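Local coordinates for 16S rRNA (guanine(1405)-N(7))-methyltransferase (Klebsiella pneumoniae, PDB 6PI9), which probably methylates the N7 position of guanine 1405 in 16S rRNA, using S-adenosyl-L-methionine, and so confers resistance to various aminoglycosides, at residues S108-A113 / R208-F213; A113-L118 / E176-L181; E199-L204 / R235-T240; L241-R246 / L253-E258. All coordinates share one frame; numbering follows the deposited sequence.

Contact 1: residues S108-A113 / R208-F213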
loop_
_atom_site.group_PDB
_atom_site.type_symbol
_atom_site.label_atom_id
_atom_site.label_comp_id
_atom_site.label_asym_id
_atom_site.label_seq_id
_atom_site.Cartn_x
_atom_site.Cartn_y
_atom_site.Cartn_z
ATOM N N SER A 108 22.686 6.424 -13.281
ATOM C CA SER A 108 23.206 7.781 -13.464
ATOM C C SER A 108 23.951 7.999 -14.782
ATOM O O SER A 108 23.785 9.087 -15.366
ATOM C CB SER A 108 24.107 8.203 -12.292
ATOM O OG SER A 108 25.136 7.288 -12.067
ATOM N N PRO A 109 24.772 7.073 -15.298
ATOM C CA PRO A 109 25.363 7.348 -16.615
ATOM C C PRO A 109 24.312 7.602 -17.681
ATOM O O PRO A 109 24.583 8.339 -18.639
ATOM C CB PRO A 109 26.223 6.099 -16.910
ATOM C CG PRO A 109 25.773 5.034 -15.970
ATOM C CD PRO A 109 25.292 5.815 -14.729
ATOM N N PHE A 110 23.099 7.045 -17.525
ATOM C CA PHE A 110 22.042 7.347 -18.473
ATOM C C PHE A 110 21.572 8.786 -18.346
ATOM O O PHE A 110 21.118 9.375 -19.343
ATOM C CB PHE A 110 20.884 6.380 -18.267
ATOM C CG PHE A 110 19.832 6.438 -19.332
ATOM C CD1 PHE A 110 18.553 6.833 -19.014
ATOM C CD2 PHE A 110 20.111 6.033 -20.636
ATOM C CE1 PHE A 110 17.553 6.837 -19.969
ATOM C CE2 PHE A 110 19.129 6.052 -21.603
ATOM C CZ PHE A 110 17.834 6.440 -21.259
ATOM N N LEU A 111 21.609 9.355 -17.133
ATOM C CA LEU A 111 21.046 10.697 -16.955
ATOM C C LEU A 111 21.987 11.737 -17.555
ATOM O O LEU A 111 21.549 12.723 -18.166
ATOM C CB LEU A 111 20.823 11.005 -15.468
ATOM C CG LEU A 111 19.958 10.078 -14.606
ATOM C CD1 LEU A 111 20.013 10.542 -13.172
ATOM C CD2 LEU A 111 18.501 10.088 -15.091
ATOM N N GLY A 112 23.275 11.500 -17.420
ATOM C CA GLY A 112 24.291 12.389 -17.925
ATOM C C GLY A 112 24.839 13.275 -16.826
ATOM O O GLY A 112 24.203 13.508 -15.790
ATOM N N ALA A 113 26.050 13.769 -17.060
ATOM C CA ALA A 113 26.705 14.643 -16.099
ATOM C C ALA A 113 25.921 15.941 -15.951
ATOM O O ALA A 113 25.531 16.556 -16.950
ATOM C CB ALA A 113 28.141 14.938 -16.542
ATOM N N ARG A 208 15.265 11.418 -22.451
ATOM C CA ARG A 208 15.549 10.162 -21.761
ATOM C C ARG A 208 14.589 10.070 -20.601
ATOM O O ARG A 208 14.356 11.072 -19.930
ATOM C CB ARG A 208 16.995 10.087 -21.256
ATOM C CG ARG A 208 17.991 9.770 -22.388
ATOM C CD ARG A 208 19.403 10.194 -22.079
ATOM N NE ARG A 208 20.440 9.379 -22.750
ATOM C CZ ARG A 208 20.563 9.213 -24.069
ATOM N NH1 ARG A 208 19.674 9.755 -24.910
ATOM N NH2 ARG A 208 21.570 8.480 -24.557
ATOM N N LEU A 209 14.034 8.876 -20.365
ATOM C CA LEU A 209 13.077 8.640 -19.296
ATOM C C LEU A 209 13.561 7.443 -18.495
ATOM O O LEU A 209 14.093 6.488 -19.068
ATOM C CB LEU A 209 11.665 8.324 -19.820
ATOM C CG LEU A 209 11.134 9.298 -20.867
ATOM C CD1 LEU A 209 9.763 8.817 -21.270
ATOM C CD2 LEU A 209 11.037 10.754 -20.338
ATOM N N VAL A 210 13.378 7.495 -17.182
ATOM C CA VAL A 210 13.601 6.338 -16.304
ATOM C C VAL A 210 12.252 5.962 -15.762
ATOM O O VAL A 210 11.635 6.761 -15.052
ATOM C CB VAL A 210 14.569 6.667 -15.156
ATOM C CG1 VAL A 210 14.743 5.432 -14.234
ATOM C CG2 VAL A 210 15.906 7.126 -15.740
ATOM N N VAL A 211 11.768 4.765 -16.092
ATOM C CA VAL A 211 10.405 4.352 -15.720
ATOM C C VAL A 211 10.536 3.111 -14.866
ATOM O O VAL A 211 11.245 2.178 -15.258
ATOM C CB VAL A 211 9.550 4.037 -16.967
ATOM C CG1 VAL A 211 8.140 3.485 -16.567
ATOM C CG2 VAL A 211 9.479 5.266 -17.932
ATOM N N THR A 212 9.950 3.109 -13.668
ATOM C CA THR A 212 10.140 1.944 -12.819
ATOM C C THR A 212 8.829 1.419 -12.255
ATOM O O THR A 212 7.829 2.133 -12.126
ATOM C CB THR A 212 11.079 2.196 -11.644
ATOM O OG1 THR A 212 10.359 2.919 -10.638
ATOM C CG2 THR A 212 12.303 2.966 -12.112
ATOM N N PHE A 213 8.881 0.144 -11.837
ATOM C CA PHE A 213 7.684 -0.499 -11.283
ATOM C C PHE A 213 8.076 -1.273 -10.033
ATOM O O PHE A 213 9.164 -1.832 -9.971
ATOM C CB PHE A 213 7.081 -1.522 -12.286
ATOM C CG PHE A 213 6.642 -0.892 -13.575
ATOM C CD1 PHE A 213 5.333 -0.433 -13.714
ATOM C CD2 PHE A 213 7.542 -0.748 -14.649
ATOM C CE1 PHE A 213 4.916 0.170 -14.931
ATOM C CE2 PHE A 213 7.146 -0.135 -15.867
ATOM C CZ PHE A 213 5.813 0.324 -16.010
#

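Contact 2: residues A113-L118 / E176-L181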
loop_
_atom_site.group_PDB
_atom_site.type_symbol
_atom_site.label_atom_id
_atom_site.label_comp_id
_atom_site.label_asym_id
_atom_site.label_seq_id
_atom_site.Cartn_x
_atom_site.Cartn_y
_atom_site.Cartn_z
ATOM N N ALA A 113 26.050 13.769 -17.060
ATOM C CA ALA A 113 26.705 14.643 -16.099
ATOM C C ALA A 113 25.921 15.941 -15.951
ATOM O O ALA A 113 25.531 16.556 -16.950
ATOM C CB ALA A 113 28.141 14.938 -16.542
ATOM N N ASP A 114 25.714 16.356 -14.697
ATOM C CA ASP A 114 24.950 17.559 -14.341
ATOM C C ASP A 114 23.667 17.692 -15.174
ATOM O O ASP A 114 23.375 18.739 -15.759
ATOM C CB ASP A 114 25.824 18.818 -14.459
ATOM C CG ASP A 114 27.155 18.694 -13.706
ATOM O OD1 ASP A 114 28.174 18.319 -14.336
ATOM O OD2 ASP A 114 27.178 18.970 -12.482
ATOM N N ALA A 115 22.894 16.615 -15.233
ATOM C CA ALA A 115 21.660 16.661 -15.996
ATOM C C ALA A 115 20.625 17.547 -15.303
ATOM O O ALA A 115 20.613 17.670 -14.080
ATOM C CB ALA A 115 21.082 15.269 -16.152
ATOM N N ARG A 116 19.747 18.156 -16.104
ATOM C CA ARG A 116 18.507 18.736 -15.598
ATOM C C ARG A 116 17.485 17.622 -15.569
ATOM O O ARG A 116 17.170 17.046 -16.624
ATOM C CB ARG A 116 17.980 19.856 -16.483
ATOM C CG ARG A 116 16.615 20.416 -16.014
ATOM C CD ARG A 116 16.708 21.081 -14.632
ATOM N NE ARG A 116 15.486 21.873 -14.355
ATOM C CZ ARG A 116 15.197 22.431 -13.185
ATOM N NH1 ARG A 116 16.029 22.297 -12.156
ATOM N NH2 ARG A 116 14.058 23.123 -13.035
ATOM N N VAL A 117 16.968 17.312 -14.381
ATOM C CA VAL A 117 16.168 16.093 -14.184
ATOM C C VAL A 117 14.798 16.489 -13.646
ATOM O O VAL A 117 14.716 17.175 -12.627
ATOM C CB VAL A 117 16.847 15.124 -13.194
ATOM C CG1 VAL A 117 15.995 13.920 -12.940
ATOM C CG2 VAL A 117 18.220 14.653 -13.725
ATOM N N LEU A 118 13.729 16.031 -14.289
ATOM C CA LEU A 118 12.384 16.170 -13.729
ATOM C C LEU A 118 12.078 14.904 -12.933
ATOM O O LEU A 118 12.276 13.822 -13.445
ATOM C CB LEU A 118 11.355 16.275 -14.847
ATOM C CG LEU A 118 11.543 17.355 -15.890
ATOM C CD1 LEU A 118 10.295 17.355 -16.769
ATOM C CD2 LEU A 118 11.783 18.688 -15.229
ATOM N N GLU A 176 11.375 21.751 -19.880
ATOM C CA GLU A 176 12.462 21.131 -20.629
ATOM C C GLU A 176 13.421 20.450 -19.676
ATOM O O GLU A 176 13.830 21.045 -18.677
ATOM C CB GLU A 176 13.263 22.179 -21.388
ATOM C CG GLU A 176 12.479 22.934 -22.354
ATOM C CD GLU A 176 13.135 23.021 -23.710
ATOM O OE1 GLU A 176 12.404 22.806 -24.694
ATOM O OE2 GLU A 176 14.347 23.360 -23.803
ATOM N N ALA A 177 13.861 19.249 -20.028
ATOM C CA ALA A 177 14.863 18.614 -19.189
ATOM C C ALA A 177 15.680 17.615 -19.998
ATOM O O ALA A 177 15.334 17.249 -21.122
ATOM C CB ALA A 177 14.220 17.944 -17.984
ATOM N N ASP A 178 16.804 17.212 -19.416
ATOM C CA ASP A 178 17.626 16.172 -20.022
ATOM C C ASP A 178 17.036 14.797 -19.778
ATOM O O ASP A 178 17.169 13.894 -20.621
ATOM C CB ASP A 178 19.033 16.282 -19.464
ATOM C CG ASP A 178 19.697 17.583 -19.895
ATOM O OD1 ASP A 178 19.722 17.800 -21.125
ATOM O OD2 ASP A 178 20.108 18.406 -19.044
ATOM N N ALA A 179 16.375 14.615 -18.645
ATOM C CA ALA A 179 15.824 13.307 -18.322
ATOM C C ALA A 179 14.626 13.511 -17.435
ATOM O O ALA A 179 14.578 14.500 -16.701
ATOM C CB ALA A 179 16.875 12.433 -17.605
ATOM N N ALA A 180 13.646 12.571 -17.482
ATOM C CA ALA A 180 12.551 12.572 -16.533
ATOM C C ALA A 180 12.425 11.199 -15.899
ATOM O O ALA A 180 12.656 10.177 -16.555
ATOM C CB ALA A 180 11.194 12.910 -17.152
ATOM N N LEU A 181 12.114 11.214 -14.607
ATOM C CA LEU A 181 11.990 10.012 -13.802
ATOM C C LEU A 181 10.511 9.822 -13.570
ATOM O O LEU A 181 9.824 10.780 -13.211
ATOM C CB LEU A 181 12.714 10.164 -12.461
ATOM C CG LEU A 181 14.131 10.748 -12.534
ATOM C CD1 LEU A 181 14.743 10.856 -11.132
ATOM C CD2 LEU A 181 15.058 9.856 -13.423
HETATM O O HOH W 1 13.515 22.297 -16.385
#

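Contact 3: residues E199-L204 / R235-T240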
loop_
_atom_site.group_PDB
_atom_site.type_symbol
_atom_site.label_atom_id
_atom_site.label_comp_id
_atom_site.label_asym_id
_atom_site.label_seq_id
_atom_site.Cartn_x
_atom_site.Cartn_y
_atom_site.Cartn_z
ATOM N N GLU A 199 -0.301 8.819 -22.464
ATOM C CA GLU A 199 -0.399 10.224 -22.865
ATOM C C GLU A 199 0.746 11.025 -22.241
ATOM O O GLU A 199 1.351 11.879 -22.894
ATOM C CB GLU A 199 -1.752 10.761 -22.429
ATOM C CG GLU A 199 -2.013 12.156 -22.817
ATOM C CD GLU A 199 -3.450 12.552 -22.508
ATOM O OE1 GLU A 199 -3.861 13.612 -23.052
ATOM O OE2 GLU A 199 -4.157 11.809 -21.723
ATOM N N LEU A 200 1.073 10.721 -20.986
ATOM C CA LEU A 200 2.183 11.373 -20.312
ATOM C C LEU A 200 3.515 11.042 -20.978
ATOM O O LEU A 200 4.309 11.940 -21.269
ATOM C CB LEU A 200 2.197 10.962 -18.843
ATOM C CG LEU A 200 3.336 11.483 -17.964
ATOM C CD1 LEU A 200 3.292 13.014 -17.958
ATOM C CD2 LEU A 200 3.167 10.945 -16.489
ATOM N N LEU A 201 3.791 9.749 -21.210
ATOM C CA LEU A 201 5.064 9.379 -21.841
ATOM C C LEU A 201 5.241 10.049 -23.199
ATOM O O LEU A 201 6.343 10.509 -23.539
ATOM C CB LEU A 201 5.128 7.848 -21.989
ATOM C CG LEU A 201 5.213 7.004 -20.720
ATOM C CD1 LEU A 201 4.852 5.575 -21.061
ATOM C CD2 LEU A 201 6.615 7.008 -20.072
ATOM N N ALA A 202 4.177 10.106 -24.007
ATOM C CA ALA A 202 4.308 10.653 -25.359
ATOM C C ALA A 202 4.521 12.168 -25.386
ATOM O O ALA A 202 4.947 12.701 -26.422
ATOM C CB ALA A 202 3.070 10.311 -26.193
ATOM N N SER A 203 4.230 12.876 -24.299
ATOM C CA SER A 203 4.234 14.336 -24.315
ATOM C C SER A 203 5.357 14.987 -23.513
ATOM O O SER A 203 5.590 16.205 -23.685
ATOM C CB SER A 203 2.894 14.880 -23.786
ATOM O OG SER A 203 1.804 14.502 -24.612
ATOM N N LEU A 204 6.034 14.242 -22.630
ATOM C CA LEU A 204 7.140 14.810 -21.864
ATOM C C LEU A 204 8.237 15.348 -22.781
ATOM O O LEU A 204 8.571 14.748 -23.808
ATOM C CB LEU A 204 7.703 13.752 -20.911
ATOM C CG LEU A 204 6.808 13.522 -19.701
ATOM C CD1 LEU A 204 7.286 12.289 -18.919
ATOM C CD2 LEU A 204 6.702 14.775 -18.787
ATOM N N ARG A 235 3.330 -2.912 -23.990
ATOM C CA ARG A 235 2.165 -2.747 -24.833
ATOM C C ARG A 235 1.754 -1.278 -24.926
ATOM O O ARG A 235 1.340 -0.811 -25.990
ATOM C CB ARG A 235 1.020 -3.597 -24.288
ATOM C CG ARG A 235 -0.284 -3.339 -24.969
ATOM C CD ARG A 235 -1.304 -4.411 -24.661
ATOM N NE ARG A 235 -1.683 -4.469 -23.251
ATOM C CZ ARG A 235 -2.559 -3.640 -22.684
ATOM N NH1 ARG A 235 -3.108 -2.660 -23.407
ATOM N NH2 ARG A 235 -2.882 -3.771 -21.397
ATOM N N ILE A 236 1.892 -0.513 -23.855
ATOM C CA ILE A 236 1.405 0.878 -23.924
ATOM C C ILE A 236 2.505 1.838 -24.346
ATOM O O ILE A 236 2.215 3.005 -24.656
ATOM C CB ILE A 236 0.784 1.355 -22.607
ATOM C CG1 ILE A 236 1.826 1.422 -21.487
ATOM C CG2 ILE A 236 -0.408 0.432 -22.196
ATOM C CD1 ILE A 236 2.334 2.818 -21.125
ATOM N N LEU A 237 3.757 1.407 -24.362
ATOM C CA LEU A 237 4.817 2.367 -24.659
ATOM C C LEU A 237 4.583 3.016 -26.031
ATOM O O LEU A 237 4.509 2.305 -27.034
ATOM C CB LEU A 237 6.185 1.679 -24.648
ATOM C CG LEU A 237 7.373 2.615 -24.912
ATOM C CD1 LEU A 237 7.516 3.557 -23.724
ATOM C CD2 LEU A 237 8.639 1.792 -25.101
ATOM N N PRO A 238 4.515 4.346 -26.127
ATOM C CA PRO A 238 4.370 4.994 -27.451
ATOM C C PRO A 238 5.468 4.603 -28.433
ATOM O O PRO A 238 6.626 4.413 -28.058
ATOM C CB PRO A 238 4.442 6.487 -27.121
ATOM C CG PRO A 238 4.018 6.591 -25.683
ATOM C CD PRO A 238 4.542 5.321 -25.030
ATOM N N ASP A 239 5.104 4.528 -29.721
ATOM C CA ASP A 239 6.069 4.084 -30.728
ATOM C C ASP A 239 7.229 5.055 -30.903
ATOM O O ASP A 239 8.266 4.672 -31.468
ATOM C CB ASP A 239 5.409 3.885 -32.104
ATOM C CG ASP A 239 4.336 2.809 -32.104
ATOM O OD1 ASP A 239 4.363 1.900 -31.232
ATOM O OD2 ASP A 239 3.477 2.859 -33.013
ATOM N N THR A 240 7.062 6.310 -30.476
ATOM C CA THR A 240 8.143 7.280 -30.549
ATOM C C THR A 240 9.230 7.023 -29.514
ATOM O O THR A 240 10.253 7.705 -29.551
ATOM C CB THR A 240 7.597 8.695 -30.364
ATOM O OG1 THR A 240 6.795 8.741 -29.176
ATOM C CG2 THR A 240 6.763 9.107 -31.554
#

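Contact 4: residues L241-R246 / L253-E258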
loop_
_atom_site.group_PDB
_atom_site.type_symbol
_atom_site.label_atom_id
_atom_site.label_comp_id
_atom_site.label_asym_id
_atom_site.label_seq_id
_atom_site.Cartn_x
_atom_site.Cartn_y
_atom_site.Cartn_z
ATOM N N LEU A 241 9.033 6.068 -28.596
ATOM C CA LEU A 241 9.975 5.780 -27.528
ATOM C C LEU A 241 10.526 4.374 -27.707
ATOM O O LEU A 241 9.878 3.510 -28.305
ATOM C CB LEU A 241 9.296 5.899 -26.166
ATOM C CG LEU A 241 8.715 7.299 -25.900
ATOM C CD1 LEU A 241 8.099 7.367 -24.492
ATOM C CD2 LEU A 241 9.837 8.268 -26.025
ATOM N N SER A 242 11.739 4.158 -27.209
ATOM C CA SER A 242 12.356 2.840 -27.287
ATOM C C SER A 242 13.037 2.527 -25.975
ATOM O O SER A 242 13.696 3.394 -25.398
ATOM C CB SER A 242 13.394 2.753 -28.420
ATOM O OG SER A 242 12.818 2.262 -29.613
ATOM N N VAL A 243 12.866 1.286 -25.510
ATOM C CA VAL A 243 13.589 0.798 -24.345
ATOM C C VAL A 243 15.054 0.609 -24.714
ATOM O O VAL A 243 15.404 -0.129 -25.647
ATOM C CB VAL A 243 12.965 -0.503 -23.814
ATOM C CG1 VAL A 243 13.837 -1.105 -22.714
ATOM C CG2 VAL A 243 11.529 -0.204 -23.319
ATOM N N ARG A 244 15.917 1.326 -24.009
ATOM C CA ARG A 244 17.356 1.117 -24.181
ATOM C C ARG A 244 17.859 -0.011 -23.280
ATOM O O ARG A 244 18.735 -0.775 -23.688
ATOM C CB ARG A 244 18.106 2.431 -23.914
ATOM C CG ARG A 244 19.516 2.257 -23.379
ATOM C CD ARG A 244 20.604 2.089 -24.469
ATOM N NE ARG A 244 20.825 3.349 -25.181
ATOM C CZ ARG A 244 21.526 4.374 -24.690
ATOM N NH1 ARG A 244 22.085 4.279 -23.489
ATOM N NH2 ARG A 244 21.670 5.496 -25.395
ATOM N N ASP A 245 17.299 -0.160 -22.078
ATOM C CA ASP A 245 17.763 -1.167 -21.134
ATOM C C ASP A 245 16.686 -1.442 -20.092
ATOM O O ASP A 245 15.862 -0.571 -19.799
ATOM C CB ASP A 245 19.031 -0.725 -20.420
ATOM C CG ASP A 245 19.845 -1.902 -19.903
ATOM O OD1 ASP A 245 20.953 -1.649 -19.403
ATOM O OD2 ASP A 245 19.414 -3.075 -20.045
ATOM N N ARG A 246 16.754 -2.641 -19.483
ATOM C CA ARG A 246 15.871 -3.062 -18.406
ATOM C C ARG A 246 16.657 -3.880 -17.375
ATOM O O ARG A 246 17.465 -4.744 -17.752
ATOM C CB ARG A 246 14.721 -3.910 -18.955
ATOM C CG ARG A 246 14.039 -4.698 -17.846
ATOM C CD ARG A 246 13.101 -5.794 -18.355
ATOM N NE ARG A 246 12.771 -6.736 -17.268
ATOM C CZ ARG A 246 11.753 -7.605 -17.295
ATOM N NH1 ARG A 246 10.944 -7.677 -18.367
ATOM N NH2 ARG A 246 11.544 -8.418 -16.252
ATOM N N LEU A 253 11.649 -2.775 -10.752
ATOM C CA LEU A 253 11.944 -3.031 -12.165
ATOM C C LEU A 253 12.175 -1.699 -12.865
ATOM O O LEU A 253 11.272 -0.851 -12.878
ATOM C CB LEU A 253 10.767 -3.752 -12.822
ATOM C CG LEU A 253 10.748 -3.866 -14.374
ATOM C CD1 LEU A 253 11.918 -4.693 -14.910
ATOM C CD2 LEU A 253 9.375 -4.453 -14.756
ATOM N N VAL A 254 13.355 -1.528 -13.473
ATOM C CA VAL A 254 13.798 -0.227 -13.993
ATOM C C VAL A 254 13.963 -0.339 -15.509
ATOM O O VAL A 254 14.599 -1.261 -15.985
ATOM C CB VAL A 254 15.144 0.215 -13.374
ATOM C CG1 VAL A 254 15.555 1.639 -13.931
ATOM C CG2 VAL A 254 15.090 0.205 -11.839
ATOM N N TYR A 255 13.395 0.614 -16.243
ATOM C CA TYR A 255 13.533 0.751 -17.692
ATOM C C TYR A 255 14.236 2.065 -18.014
ATOM O O TYR A 255 13.830 3.120 -17.521
ATOM C CB TYR A 255 12.166 0.841 -18.376
ATOM C CG TYR A 255 11.449 -0.484 -18.465
ATOM C CD1 TYR A 255 11.637 -1.327 -19.543
ATOM C CD2 TYR A 255 10.564 -0.878 -17.464
ATOM C CE1 TYR A 255 10.946 -2.557 -19.614
ATOM C CE2 TYR A 255 9.898 -2.097 -17.539
ATOM C CZ TYR A 255 10.086 -2.904 -18.587
ATOM O OH TYR A 255 9.394 -4.112 -18.648
ATOM N N LEU A 256 15.253 2.009 -18.873
ATOM C CA LEU A 256 15.871 3.216 -19.415
ATOM C C LEU A 256 15.321 3.398 -20.825
ATOM O O LEU A 256 15.478 2.511 -21.672
ATOM C CB LEU A 256 17.401 3.059 -19.436
ATOM C CG LEU A 256 18.065 2.653 -18.107
ATOM C CD1 LEU A 256 19.621 2.591 -18.239
ATOM C CD2 LEU A 256 17.641 3.593 -16.973
ATOM N N VAL A 257 14.705 4.532 -21.082
ATOM C CA VAL A 257 13.864 4.724 -22.249
ATOM C C VAL A 257 14.372 5.933 -23.011
ATOM O O VAL A 257 14.614 6.988 -22.416
ATOM C CB VAL A 257 12.404 4.930 -21.827
ATOM C CG1 VAL A 257 11.523 5.225 -23.023
ATOM C CG2 VAL A 257 11.936 3.711 -21.030
ATOM N N GLU A 258 14.457 5.798 -24.326
ATOM C CA GLU A 258 15.047 6.825 -25.170
ATOM C C GLU A 258 14.053 7.266 -26.227
ATOM O O GLU A 258 13.253 6.469 -26.729
ATOM C CB GLU A 258 16.309 6.306 -25.822
ATOM C CG GLU A 258 17.398 7.291 -25.875
ATOM C CD GLU A 258 18.649 6.680 -26.454
ATOM O OE1 GLU A 258 18.538 5.629 -27.139
ATOM O OE2 GLU A 258 19.723 7.270 -26.233
#

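Contact 1: residues S108-A113 / R208-F213
Phe110 and Arg208 make the tight part of this contact. The Arg208 side chain runs across the phenyl ring of Phe110. Its CD sits over one face of the ring, 4.2 Å from the ring centroid and 12° off the normal, a CH-pi contact. Arg208 CG lies 3.5 Å from Phe110 CZ, and Arg208 CB is as close to Phe110 CE1. The ring reaches the strand because CG of Phe110 is anti to its backbone N (chi1 -170°). The guanidinium plane is turned only 23° from the ring plane. The carbonyl O of Phe110 lies at the edge of that guanidinium, and Phe110 O is 3.3 Å from Arg208 CD. At the ring's own edge are Leu209 O, 3.6 Å from Phe110 CE1, and the CG2 methyl of Val210. Packing is looser around Leu111, whose CD2 meets Val210 CG2 at 4.0 Å, the two side chains crossing at about a right angle. Leu111 N and Gly112 N both bond to Ser108 O and close the last helical turn. The solvent side is the exposed turn of Gly112, with positive phi, and Ala113. The contact sets the end of helix 100-111 against strand 208-214 of the Rossmann-like methyltransferase sheet. Arg208 also forms a salt bridge with Glu258. Phe110 continues onto Leu256 of strand 252-259, while Leu111 packs on Ala179 and Leu181 of strand 179-183.

Contact 2: residues A113-L118 / E176-L181
Ala115 begins the contact, its CB resting 4.0 Å from CB of Asp178. Arg116 follows and is gripped at both ends of its backbone. Its N-H points almost straight at Asp178 OD2 (3.0 Å, 173°), which accepts it through its anti lone pair. Its carbonyl O accepts two bonds, from Asp178 N at 2.8 Å and from Ala179 N at 3.3 Å. The second donor lies in the carbonyl plane, and the first is tilted from it. A bend at chi2 (64°) carries Arg116 NE to a water in the guanidinium plane. NE donates to that water, and the water donates to Glu176 O. Arg116 NH1 bonds Asn136 OD1. Val117 pairs with Ala179 in parallel register, and Val117 CG1 packs on Leu181 CG at 3.7 Å. Leu118 pairs with Ala180, and the pairing runs on beyond it. Its N-H bonds Ala179 O at 3.0 Å, and its carbonyl O receives Leu181 N at 2.9 Å. On the face of the sheet that carries Leu118 and Ala180, Leu118 CG presses on Ala177 CB at 3.4 Å, closer than two carbons normally pack. This is the start of the parallel pairing between strands 117-120 and 179-183, inside the methyltransferase sheet. Strand 137-141 flanks it beyond Val117 and strand 208-214 beyond Ala180. Leu181 also meets Leu129 of helix 125-131.

Contact 3: residues E199-L204 / R235-T240
Two helix ends on one flank of the Rossmann-like sheet meet here: the C-terminal part of helix 196-203 and the exit from helix 225-236. Leu201 and Ala202 touch Ile236, Leu237 and Pro238, and the contact is wholly apolar. The CD1 methyl of Leu201 does most of the touching. It meets Ile236 CD1 at 3.7 Å, with the two side chains crossing at about a right angle. Ile236 holds CG1 between its backbone N and carbonyl carbon (chi1 65°), which swings the CG1-CD1 branch to Leu201 CD1. The same Leu201 CD1 lies 4.0 Å from Pro238 CD and 4.3 Å from Leu237 CD1. The Pro238 ring also reaches the neighbouring residue, with Pro238 CG 3.9 Å from Ala202 CB. That end of the patch lies toward solvent. Within helix 196-203, Ser203 OG donates to Glu199 O, and Leu200 O accepts from both Ser203 N and Leu204 N. Arg259 adds a hydrogen bond to Leu201 O. The buried side of Leu201 packs on Leu209 and Val211 of strand 208-214 and on Leu182 of strand 179-183, with Leu186 of helix 186-192 alongside.

Contact 4: residues L241-R246 / L253-E258
Ser242 and Glu258 open the backbone ladder of this antiparallel hairpin with two bonds: Ser242 N to Glu258 O at 2.8 Å and Glu258 N to Ser242 O at 2.7 Å. Val243 and Val257 form a non-hydrogen-bonded pair. A classic beta bulge follows, in which Arg244 and Asp245 both face Leu256. Leu256 O accepts Arg244 N at 2.7 Å and Asp245 N at 3.3 Å, and Leu256 N returns a bond to Asp245 O. Among charged groups, Arg244 NH2 forms a salt bridge with Glu258 OE2 at 2.8 Å, the guanidinium and carboxylate planes turned 88° apart. Glu258 OE2 is shared with Arg208. Arg246 forms a salt bridge with Glu226. Apolar contacts gather round Tyr255. Arg246 CG lies over one face of its ring, and Val243 CG1 meets the edge, 3.9 Å from Tyr255 CD1. The Arg246 chain, extended from CG to NE (chi2 -167°, chi3 165°), runs beside the tyrosine to Leu253 CD1. Tyr255 OH is buried without a polar partner. Strand 241-248 is one of the sheet's two outermost strands, and strand 252-259 joins it to strand 208-214. Helix 225-236 packs against Tyr255, and Trp103 and Val107 of helix 100-111 against Val254.

Contacts 1, 2 and 4 all reach one mixed sheet. Contact 2 pairs strands 117-120 and 179-183, contact 1 sets helix 100-111 on the next strand, 208-214, and contact 4 forms the hairpin at one edge of the sheet. The centres of contacts 1 and 2 lie about 8 Å apart, as do those of contacts 1 and 4. Contact 3 joins two helix ends, its centre about 16 Å from that of contact 1, and packs on that same strand. Along the chain, contact 2 is nested within contact 1, contact 3 alternates with contact 1, and contact 4 comes last. Strand 208-214 thus ties the parallel core near the bound S-adenosyl-L-homocysteine to the C-terminal hairpin.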